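Local coordinates for hypothetic aldehyde deformylating oxygenase (Sulfolobus tokodaii, PDB 5V4T), which binds ferric iron in a ferritin-like helical fold and probably acts as an oxidoreductase, with aldehyde deformylating oxygenase activity ascribed to it, at residues K36-S39 with F40-A43; Q53-E56 with E57-F61; D62-N65 with E66-E70; K133-E136 with G137-I141. All coordinates share one frame; numbering follows the deposited sequence.

Contact 1 of 4, residues K36-S39 with F40-A43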
# COMPACT_ATOMS: atom_id res chain seq x y z
N LYS A 36 -13.88 -6.42 3.26
CA LYS A 36 -14.63 -6.36 1.98
C LYS A 36 -16.03 -5.77 2.22
O LYS A 36 -16.42 -4.76 1.59
CB LYS A 36 -14.73 -7.76 1.36
CG LYS A 36 -15.37 -7.81 -0.02
CD LYS A 36 -15.44 -9.25 -0.51
CE LYS A 36 -15.86 -9.28 -1.96
NZ LYS A 36 -15.99 -10.62 -2.57
N LYS A 37 -16.76 -6.34 3.18
CA LYS A 37 -18.10 -5.86 3.53
C LYS A 37 -18.07 -4.42 3.99
O LYS A 37 -18.89 -3.60 3.57
CB LYS A 37 -18.72 -6.68 4.66
CG LYS A 37 -19.67 -7.68 4.10
CD LYS A 37 -20.06 -8.77 5.10
CE LYS A 37 -20.62 -9.96 4.32
NZ LYS A 37 -21.16 -11.00 5.24
N LEU A 38 -17.15 -4.11 4.89
CA LEU A 38 -17.07 -2.74 5.42
C LEU A 38 -16.75 -1.74 4.34
O LEU A 38 -17.35 -0.69 4.28
CB LEU A 38 -16.05 -2.66 6.52
CG LEU A 38 -16.42 -3.41 7.82
CD1 LEU A 38 -15.18 -3.64 8.66
CD2 LEU A 38 -17.52 -2.69 8.55
N SER A 39 -15.83 -2.09 3.44
CA SER A 39 -15.49 -1.13 2.38
C SER A 39 -16.65 -0.94 1.41
O SER A 39 -16.96 0.19 0.96
CB SER A 39 -14.18 -1.55 1.69
OG SER A 39 -14.43 -2.62 0.83
N PHE A 40 -17.37 -2.02 1.12
CA PHE A 40 -18.56 -1.89 0.23
C PHE A 40 -19.62 -1.01 0.88
O PHE A 40 -20.22 -0.11 0.22
CB PHE A 40 -19.16 -3.23 -0.05
CG PHE A 40 -18.43 -4.07 -1.04
CD1 PHE A 40 -17.23 -3.68 -1.64
CD2 PHE A 40 -18.94 -5.28 -1.39
CE1 PHE A 40 -16.60 -4.55 -2.59
CE2 PHE A 40 -18.35 -6.10 -2.34
CZ PHE A 40 -17.15 -5.75 -2.92
N GLU A 41 -19.85 -1.27 2.15
CA GLU A 41 -20.83 -0.49 2.91
C GLU A 41 -20.56 0.99 2.95
O GLU A 41 -21.43 1.80 2.62
CB GLU A 41 -21.00 -1.04 4.32
CG GLU A 41 -21.57 -2.44 4.33
CD GLU A 41 -21.59 -3.04 5.75
OE1 GLU A 41 -20.96 -2.47 6.68
OE2 GLU A 41 -22.25 -4.10 5.91
N LYS A 42 -19.34 1.35 3.31
CA LYS A 42 -18.95 2.71 3.32
C LYS A 42 -18.93 3.34 1.96
O LYS A 42 -19.38 4.47 1.77
CB LYS A 42 -17.61 2.90 4.04
CG LYS A 42 -17.58 2.39 5.46
CD LYS A 42 -18.72 2.84 6.29
CE LYS A 42 -18.42 2.41 7.70
NZ LYS A 42 -19.49 2.95 8.57
N ALA A 43 -18.50 2.60 0.93
CA ALA A 43 -18.50 3.17 -0.40
C ALA A 43 -19.91 3.47 -0.93
O ALA A 43 -20.13 4.43 -1.67
CB ALA A 43 -17.73 2.30 -1.34

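Contact 2 of 4, residues Q53-E56 with E57-F61. With FE (Fe (III) ion), chain C.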
# COMPACT_ATOMS: atom_id res chain seq x y z
N GLN A 53 -12.95 3.55 -6.40
CA GLN A 53 -11.77 3.11 -5.62
C GLN A 53 -11.82 1.67 -5.17
O GLN A 53 -10.88 0.91 -5.26
CB GLN A 53 -11.50 4.04 -4.42
CG GLN A 53 -10.27 3.55 -3.64
CD GLN A 53 -9.87 4.47 -2.51
OE1 GLN A 53 -10.64 5.33 -2.06
NE2 GLN A 53 -8.70 4.17 -1.95
N VAL A 54 -12.98 1.25 -4.64
CA VAL A 54 -13.07 -0.14 -4.22
C VAL A 54 -12.90 -1.09 -5.39
O VAL A 54 -12.23 -2.12 -5.27
CB VAL A 54 -14.46 -0.36 -3.55
CG1 VAL A 54 -14.86 -1.85 -3.53
CG2 VAL A 54 -14.45 0.24 -2.17
N ILE A 55 -13.50 -0.78 -6.52
CA ILE A 55 -13.29 -1.62 -7.73
C ILE A 55 -11.81 -1.66 -8.12
O ILE A 55 -11.30 -2.72 -8.43
CB ILE A 55 -14.17 -1.14 -8.88
CG1 ILE A 55 -15.62 -1.57 -8.54
CG2 ILE A 55 -13.73 -1.72 -10.20
CD1 ILE A 55 -16.59 -0.69 -9.23
N GLU A 56 -11.14 -0.51 -8.04
CA GLU A 56 -9.73 -0.44 -8.37
C GLU A 56 -8.89 -1.25 -7.42
O GLU A 56 -7.96 -1.93 -7.82
CB GLU A 56 -9.21 0.99 -8.49
CG GLU A 56 -9.72 1.67 -9.73
CD GLU A 56 -9.50 3.13 -9.82
OE1 GLU A 56 -9.30 3.81 -8.79
OE2 GLU A 56 -9.68 3.62 -10.98
N GLU A 57 -9.22 -1.25 -6.14
CA GLU A 57 -8.48 -2.07 -5.20
C GLU A 57 -8.64 -3.58 -5.51
O GLU A 57 -7.69 -4.35 -5.38
CB GLU A 57 -8.89 -1.81 -3.78
CG GLU A 57 -8.73 -0.38 -3.28
CD GLU A 57 -7.28 0.10 -3.18
OE1 GLU A 57 -6.44 -0.77 -2.99
OE2 GLU A 57 -7.04 1.31 -3.19
N ILE A 58 -9.84 -4.00 -5.89
CA ILE A 58 -10.04 -5.35 -6.34
C ILE A 58 -9.23 -5.64 -7.57
O ILE A 58 -8.64 -6.69 -7.68
CB ILE A 58 -11.51 -5.65 -6.63
CG1 ILE A 58 -12.23 -5.51 -5.34
CG2 ILE A 58 -11.66 -7.03 -7.18
CD1 ILE A 58 -13.74 -5.49 -5.46
N GLU A 59 -9.25 -4.76 -8.53
CA GLU A 59 -8.37 -4.93 -9.68
C GLU A 59 -6.89 -5.10 -9.37
O GLU A 59 -6.17 -5.92 -10.01
CB GLU A 59 -8.56 -3.74 -10.62
CG GLU A 59 -9.89 -3.72 -11.30
CD GLU A 59 -10.08 -2.58 -12.20
OE1 GLU A 59 -9.60 -1.44 -11.94
OE2 GLU A 59 -10.66 -2.84 -13.28
N HIS A 60 -6.42 -4.33 -8.37
CA HIS A 60 -5.02 -4.48 -7.93
C HIS A 60 -4.76 -5.87 -7.36
O HIS A 60 -3.80 -6.58 -7.76
CB HIS A 60 -4.63 -3.41 -6.95
CG HIS A 60 -4.77 -2.03 -7.49
ND1 HIS A 60 -4.56 -0.93 -6.69
CD2 HIS A 60 -5.11 -1.55 -8.70
CE1 HIS A 60 -4.80 0.16 -7.38
NE2 HIS A 60 -5.11 -0.18 -8.61
N PHE A 61 -5.68 -6.35 -6.52
CA PHE A 61 -5.58 -7.71 -5.97
C PHE A 61 -5.55 -8.70 -7.07
O PHE A 61 -4.72 -9.63 -7.06
CB PHE A 61 -6.80 -8.04 -5.13
CG PHE A 61 -6.72 -7.60 -3.72
CD1 PHE A 61 -5.74 -6.70 -3.25
CD2 PHE A 61 -7.72 -8.03 -2.86
CE1 PHE A 61 -5.74 -6.30 -1.94
CE2 PHE A 61 -7.72 -7.63 -1.55
CZ PHE A 61 -6.73 -6.76 -1.08
FE FE C . -5.36 2.40 -3.39
O HOH W 1 -4.29 0.99 -2.31

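Contact 3 of 4, residues D62-N65 with E66-E70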
# COMPACT_ATOMS: atom_id res chain seq x y z
N ASP A 62 -6.42 -8.51 -8.03
CA ASP A 62 -6.51 -9.48 -9.14
C ASP A 62 -5.22 -9.48 -9.98
O ASP A 62 -4.82 -10.51 -10.46
CB ASP A 62 -7.72 -9.25 -10.00
CG ASP A 62 -9.03 -9.60 -9.26
OD1 ASP A 62 -8.96 -10.32 -8.23
OD2 ASP A 62 -10.08 -9.07 -9.63
N PHE A 63 -4.61 -8.33 -10.20
CA PHE A 63 -3.33 -8.26 -10.90
C PHE A 63 -2.26 -9.12 -10.20
O PHE A 63 -1.52 -9.90 -10.84
CB PHE A 63 -2.91 -6.80 -11.05
CG PHE A 63 -1.47 -6.63 -11.37
CD1 PHE A 63 -1.01 -6.84 -12.67
CD2 PHE A 63 -0.58 -6.34 -10.37
CE1 PHE A 63 0.34 -6.77 -12.95
CE2 PHE A 63 0.77 -6.22 -10.64
CZ PHE A 63 1.22 -6.47 -11.95
N PHE A 64 -2.14 -8.97 -8.89
CA PHE A 64 -1.10 -9.71 -8.17
C PHE A 64 -1.44 -11.20 -8.15
O PHE A 64 -0.56 -12.02 -8.32
CB PHE A 64 -0.89 -9.17 -6.76
CG PHE A 64 -0.19 -7.86 -6.73
CD1 PHE A 64 1.19 -7.76 -7.04
CD2 PHE A 64 -0.91 -6.67 -6.50
CE1 PHE A 64 1.84 -6.52 -7.00
CE2 PHE A 64 -0.24 -5.47 -6.48
CZ PHE A 64 1.10 -5.39 -6.76
N ASN A 65 -2.70 -11.51 -7.97
CA ASN A 65 -3.08 -12.94 -7.88
C ASN A 65 -2.82 -13.61 -9.20
O ASN A 65 -2.28 -14.69 -9.23
CB ASN A 65 -4.53 -13.01 -7.44
CG ASN A 65 -5.06 -14.42 -7.36
OD1 ASN A 65 -4.56 -15.24 -6.62
ND2 ASN A 65 -6.05 -14.70 -8.15
N GLU A 66 -3.15 -12.96 -10.30
CA GLU A 66 -2.89 -13.52 -11.62
C GLU A 66 -1.42 -13.59 -11.95
O GLU A 66 -0.94 -14.58 -12.49
CB GLU A 66 -3.59 -12.70 -12.70
CG GLU A 66 -5.12 -12.83 -12.65
CD GLU A 66 -5.62 -14.29 -12.75
OE1 GLU A 66 -4.97 -15.13 -13.46
OE2 GLU A 66 -6.66 -14.59 -12.11
N TYR A 67 -0.67 -12.54 -11.63
CA TYR A 67 0.72 -12.54 -11.95
C TYR A 67 1.47 -13.68 -11.26
O TYR A 67 2.38 -14.27 -11.87
CB TYR A 67 1.39 -11.20 -11.58
CG TYR A 67 2.76 -11.04 -12.18
CD1 TYR A 67 2.93 -10.54 -13.46
CD2 TYR A 67 3.90 -11.50 -11.50
CE1 TYR A 67 4.20 -10.44 -14.04
CE2 TYR A 67 5.18 -11.42 -12.09
CZ TYR A 67 5.32 -10.88 -13.36
OH TYR A 67 6.58 -10.84 -13.91
N PHE A 68 1.15 -13.91 -10.00
CA PHE A 68 1.89 -14.86 -9.16
C PHE A 68 1.22 -16.25 -9.07
O PHE A 68 1.61 -17.05 -8.22
CB PHE A 68 2.16 -14.29 -7.80
CG PHE A 68 3.17 -13.16 -7.84
CD1 PHE A 68 4.49 -13.40 -8.14
CD2 PHE A 68 2.77 -11.85 -7.64
CE1 PHE A 68 5.43 -12.37 -8.19
CE2 PHE A 68 3.72 -10.81 -7.66
CZ PHE A 68 5.03 -11.05 -7.90
N LYS A 69 0.27 -16.51 -9.96
CA LYS A 69 -0.28 -17.90 -10.10
C LYS A 69 0.83 -18.96 -9.99
O LYS A 69 0.67 -19.96 -9.30
CB LYS A 69 -0.94 -18.08 -11.48
CG LYS A 69 -2.32 -17.48 -11.66
CD LYS A 69 -3.21 -17.80 -10.48
CE LYS A 69 -4.66 -17.50 -10.73
NZ LYS A 69 -5.32 -17.56 -9.41
N GLU A 70 1.92 -18.73 -10.71
CA GLU A 70 3.06 -19.66 -10.87
C GLU A 70 4.24 -19.45 -9.94
O GLU A 70 5.34 -20.06 -10.08
CB GLU A 70 3.45 -19.70 -12.34
CG GLU A 70 2.25 -20.16 -13.17
CD GLU A 70 2.52 -20.32 -14.66
OE1 GLU A 70 3.56 -19.83 -15.14
OE2 GLU A 70 1.70 -20.96 -15.36

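Contact 4 of 4, residues K133-E136 with G137-I141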
# COMPACT_ATOMS: atom_id res chain seq x y z
N LYS A 133 5.45 -6.92 -18.31
CA LYS A 133 4.05 -6.92 -17.90
C LYS A 133 3.94 -6.52 -16.45
O LYS A 133 3.02 -5.80 -16.09
CB LYS A 133 3.43 -8.30 -18.14
CG LYS A 133 3.37 -8.62 -19.61
CD LYS A 133 2.83 -10.04 -19.77
CE LYS A 133 3.04 -10.53 -21.17
NZ LYS A 133 2.56 -11.95 -21.22
N PHE A 134 4.84 -6.99 -15.61
CA PHE A 134 4.80 -6.61 -14.21
C PHE A 134 4.95 -5.09 -14.09
O PHE A 134 4.21 -4.43 -13.36
CB PHE A 134 5.87 -7.33 -13.39
CG PHE A 134 5.68 -7.17 -11.90
CD1 PHE A 134 4.73 -7.88 -11.20
CD2 PHE A 134 6.42 -6.23 -11.24
CE1 PHE A 134 4.60 -7.74 -9.83
CE2 PHE A 134 6.29 -6.08 -9.89
CZ PHE A 134 5.40 -6.86 -9.17
N ASN A 135 5.96 -4.56 -14.79
CA ASN A 135 6.22 -3.13 -14.72
C ASN A 135 5.02 -2.30 -15.16
O ASN A 135 4.68 -1.33 -14.50
CB ASN A 135 7.43 -2.77 -15.56
CG ASN A 135 7.80 -1.35 -15.39
OD1 ASN A 135 7.56 -0.51 -16.31
ND2 ASN A 135 8.44 -1.04 -14.28
N GLU A 136 4.36 -2.70 -16.24
CA GLU A 136 3.21 -1.96 -16.71
C GLU A 136 2.09 -2.01 -15.70
O GLU A 136 1.39 -0.99 -15.47
CB GLU A 136 2.75 -2.51 -18.05
CG GLU A 136 1.54 -1.78 -18.62
CD GLU A 136 1.73 -0.31 -18.91
OE1 GLU A 136 2.86 0.19 -19.08
OE2 GLU A 136 0.70 0.36 -19.00
N GLY A 137 1.95 -3.14 -15.03
CA GLY A 137 0.93 -3.29 -14.02
C GLY A 137 1.22 -2.36 -12.84
O GLY A 137 0.32 -1.66 -12.33
N ILE A 138 2.46 -2.27 -12.44
CA ILE A 138 2.81 -1.37 -11.33
C ILE A 138 2.57 0.09 -11.76
O ILE A 138 2.07 0.87 -10.96
CB ILE A 138 4.32 -1.59 -10.93
CG1 ILE A 138 4.54 -3.01 -10.35
CG2 ILE A 138 4.80 -0.55 -9.94
CD1 ILE A 138 3.73 -3.33 -9.15
N LYS A 139 2.94 0.47 -12.99
CA LYS A 139 2.68 1.85 -13.46
C LYS A 139 1.20 2.16 -13.38
O LYS A 139 0.84 3.31 -13.02
CB LYS A 139 3.26 2.05 -14.84
CG LYS A 139 4.76 2.13 -14.79
CD LYS A 139 5.47 1.90 -16.09
CE LYS A 139 4.97 2.71 -17.19
NZ LYS A 139 5.80 2.45 -18.44
N ARG A 140 0.35 1.19 -13.72
CA ARG A 140 -1.09 1.38 -13.66
C ARG A 140 -1.57 1.58 -12.23
O ARG A 140 -2.38 2.48 -11.95
CB ARG A 140 -1.85 0.24 -14.33
CG ARG A 140 -1.64 0.19 -15.85
CD ARG A 140 -2.16 -1.05 -16.52
NE ARG A 140 -1.97 -0.95 -17.95
CZ ARG A 140 -2.16 -1.95 -18.81
NH1 ARG A 140 -2.43 -3.16 -18.35
NH2 ARG A 140 -2.02 -1.73 -20.11
N ILE A 141 -1.02 0.82 -11.31
CA ILE A 141 -1.38 0.98 -9.92
C ILE A 141 -0.91 2.33 -9.40
O ILE A 141 -1.64 3.02 -8.70
CB ILE A 141 -0.81 -0.18 -9.07
CG1 ILE A 141 -1.46 -1.49 -9.48
CG2 ILE A 141 -1.03 0.10 -7.59
CD1 ILE A 141 -0.81 -2.73 -8.85
O HOH W 2 6.29 -0.20 -18.71

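Contact 1 of 4, residues K36-S39 with F40-A43
Lys36 lays its methylene chain along the Phe40 ring, the two side chains pointing the same way one helical turn apart. With CG anti to the backbone N (chi1 -175°) and an extended chain beyond, Lys36 CG comes over the ring face, 4.3 Å from the centroid of the Phe40 ring, in a CH-pi contact. Lys36 O accepts the Phe40 N-H at 2.9 Å and also lies over a face of that ring, near CG. Lys37 O takes the N-H of Glu41, whose CG passes close by. These i to i+4 bonds belong to helix 34-46, which packs through Ser39, Phe40 and Ala43 onto Val54 of the iron-binding helix 49-67. Replacing Phe40 with an alanine would probably leave the Lys36 chain without its flat support and open a gap beside Val54. Leu38 CD2 meets Glu41 OE1 at 3.9 Å, the two side chains slanting across each other, while Leu38 O receives Lys42 N in an almost straight bond (175° at the hydrogen); the Lys42 ammonium forms a cation-pi contact with Trp98. Ser39 OG lies 3.0 Å from Lys36 O, with Leu35 O as a competing acceptor for its one proton, and Ser39 O is bonded to Ala43 N.

Contact 2 of 4, residues Q53-E56 with E57-F61
Glu57 holds the ferric ion through OE2 at 2.0 Å, one helical turn along from Gln53. Its other oxygen, OE1, accepts a hydrogen bond of 2.9 Å from water 1, itself an iron ligand at 2.1 Å, so both ends of the carboxylate are engaged. A bend at chi2 (-67°) swings the Glu57 carboxylate toward the metal. Gln53 runs alongside in the same direction, its amide turned 51° from the carboxylate plane. Its NE2 is 3.5 Å from Glu57 OE2 and makes a weak hydrogen bond to Glu111, while OE1 is bonded to His107. Glu56 acts from the second shell: OE1 is hydrogen-bonded to the iron ligand His148, and OE2 forms a salt bridge with Arg147. Glu56 O accepts His60 N and also sits over a face of the imidazole, 3.0 Å from His60 CD2; the NE2 of that ring is hydrogen-bonded to Asp144, and the ring packs on Ile141 of helix 132-155. An alanine in place of His60 would probably deprive Asp144 of this mate and open a gap beside Ile141. Farther out, Glu59 OE1 touches Glu56 CG at 3.8 Å, and Val54 CG1 meets Ile58 CD1 at 4.3 Å on the flank where Val54 faces helix 34-46. Glu111, Glu145 and His148 complete the iron site. Glu57 with His60, like Glu145 with His148, forms one of the two Glu-X-X-His motifs that mark ferritin-like diiron proteins, although His60 is not a ligand of the ion bound here.

Contact 3 of 4, residues D62-N65 with E66-E70
Phe64 and Phe68 stand side by side one turn apart, both rings pointing the same way, and Phe68 CE2 arrives at the edge of the Phe64 ring, 4.0 Å from its CD1. Each ring also has an aromatic neighbour from the preceding residue: Phe63 CD2 sits over the centre of the Phe64 face, 3.8 Å above its plane, and Tyr67 CD2 does the same to Phe68 at 3.6 Å. Different first torsions within the pair set this up, since Tyr67 has CG anti to the backbone N (chi1 -167°) whereas Phe68 has it anti to the carbonyl carbon (chi1 -70°). The backbone ties the same residues together: Phe63 O accepts Tyr67 N at 2.9 Å, and Phe64 O accepts Phe68 N at 3.1 Å while lying at the edge of the Phe68 ring.

The other side is polar and exposed, carrying Asp62, Glu66 and Lys69. Asp62 O is bonded to Glu66 N, but the two carboxylates stay apart, with 6.2 Å between Asp62 OD1 and Glu66 OE2. Lys69 folds back at chi2, bringing its CD to 3.5 Å from Asn65 O. Regular helical geometry is lost at Phe68, and Lys69 N makes a weak bond to Glu66 O.

On the packed side, Phe68 rests on Ile16 and Ser20 of helix 10-23, Phe64 meets Phe134, Ile138 and Ile141 of helix 132-155, and Tyr67 OH is hydrogen-bonded to Asp2.

Contact 4 of 4, residues K133-E136 with G137-I141
A salt-bridge network of Glu136, Lys139 and Arg140 runs along the outer side of helix 132-155, the helix that farther on supplies the iron ligands Glu145 and His148. Glu136 leaves the backbone with CG anti to N (chi1 180°) and then bends at chi2 (62°), which places its carboxylate between the two cations. OE2 takes Arg140 NE at 3.2 Å, but the hydrogen bond is weak, with only 122° at the hydrogen and the two charged planes almost perpendicular. Glu136 CG meanwhile lies over a face of the guanidinium. On the other side, Glu136 OE1 and Lys139 NZ form a long salt bridge of 3.8 Å, bridged in part by water 2. This water accepts from Lys139 NZ at 2.7 Å, donates to Asn135 OD1 at 2.7 Å and reaches Glu136 OE1 only weakly. The aliphatic part of Lys139 comes close as well, its CD 3.2 Å from Asn135 OD1, while Asn135 ND2 is anchored to Ser126 and Asn123. On the buried side, Ile138 CG1 approaches the Phe134 ring obliquely, 3.6 Å from CE2. There Phe134 packs against Ile16 and Ser20 of helix 10-23, Ile138 meets Leu122 of helix 98-128, and Ile141 reaches Phe63 of helix 49-67.

Contact 1 lies at the surface on helix 34-46, whereas contacts 2, 3 and 4 are partly buried. Contacts 2 and 3 follow each other on helix 49-67: the first gives a carboxylate to the iron and second-shell groups around it, the second, toward the far end of the helix, packs aromatic rings on one side and leaves charges on the other. Contact 1 backs onto contact 2 where Phe40 CE1 meets Val54 CG1 at 3.3 Å. Contact 4, on helix 132-155, touches contacts 2 and 3, and its Phe134 and Gly137 receive the rings of contact 3. Salt bridges between side chains of the two segments occur in contact 4 alone; contact 1 sets a lysine chain against a ring.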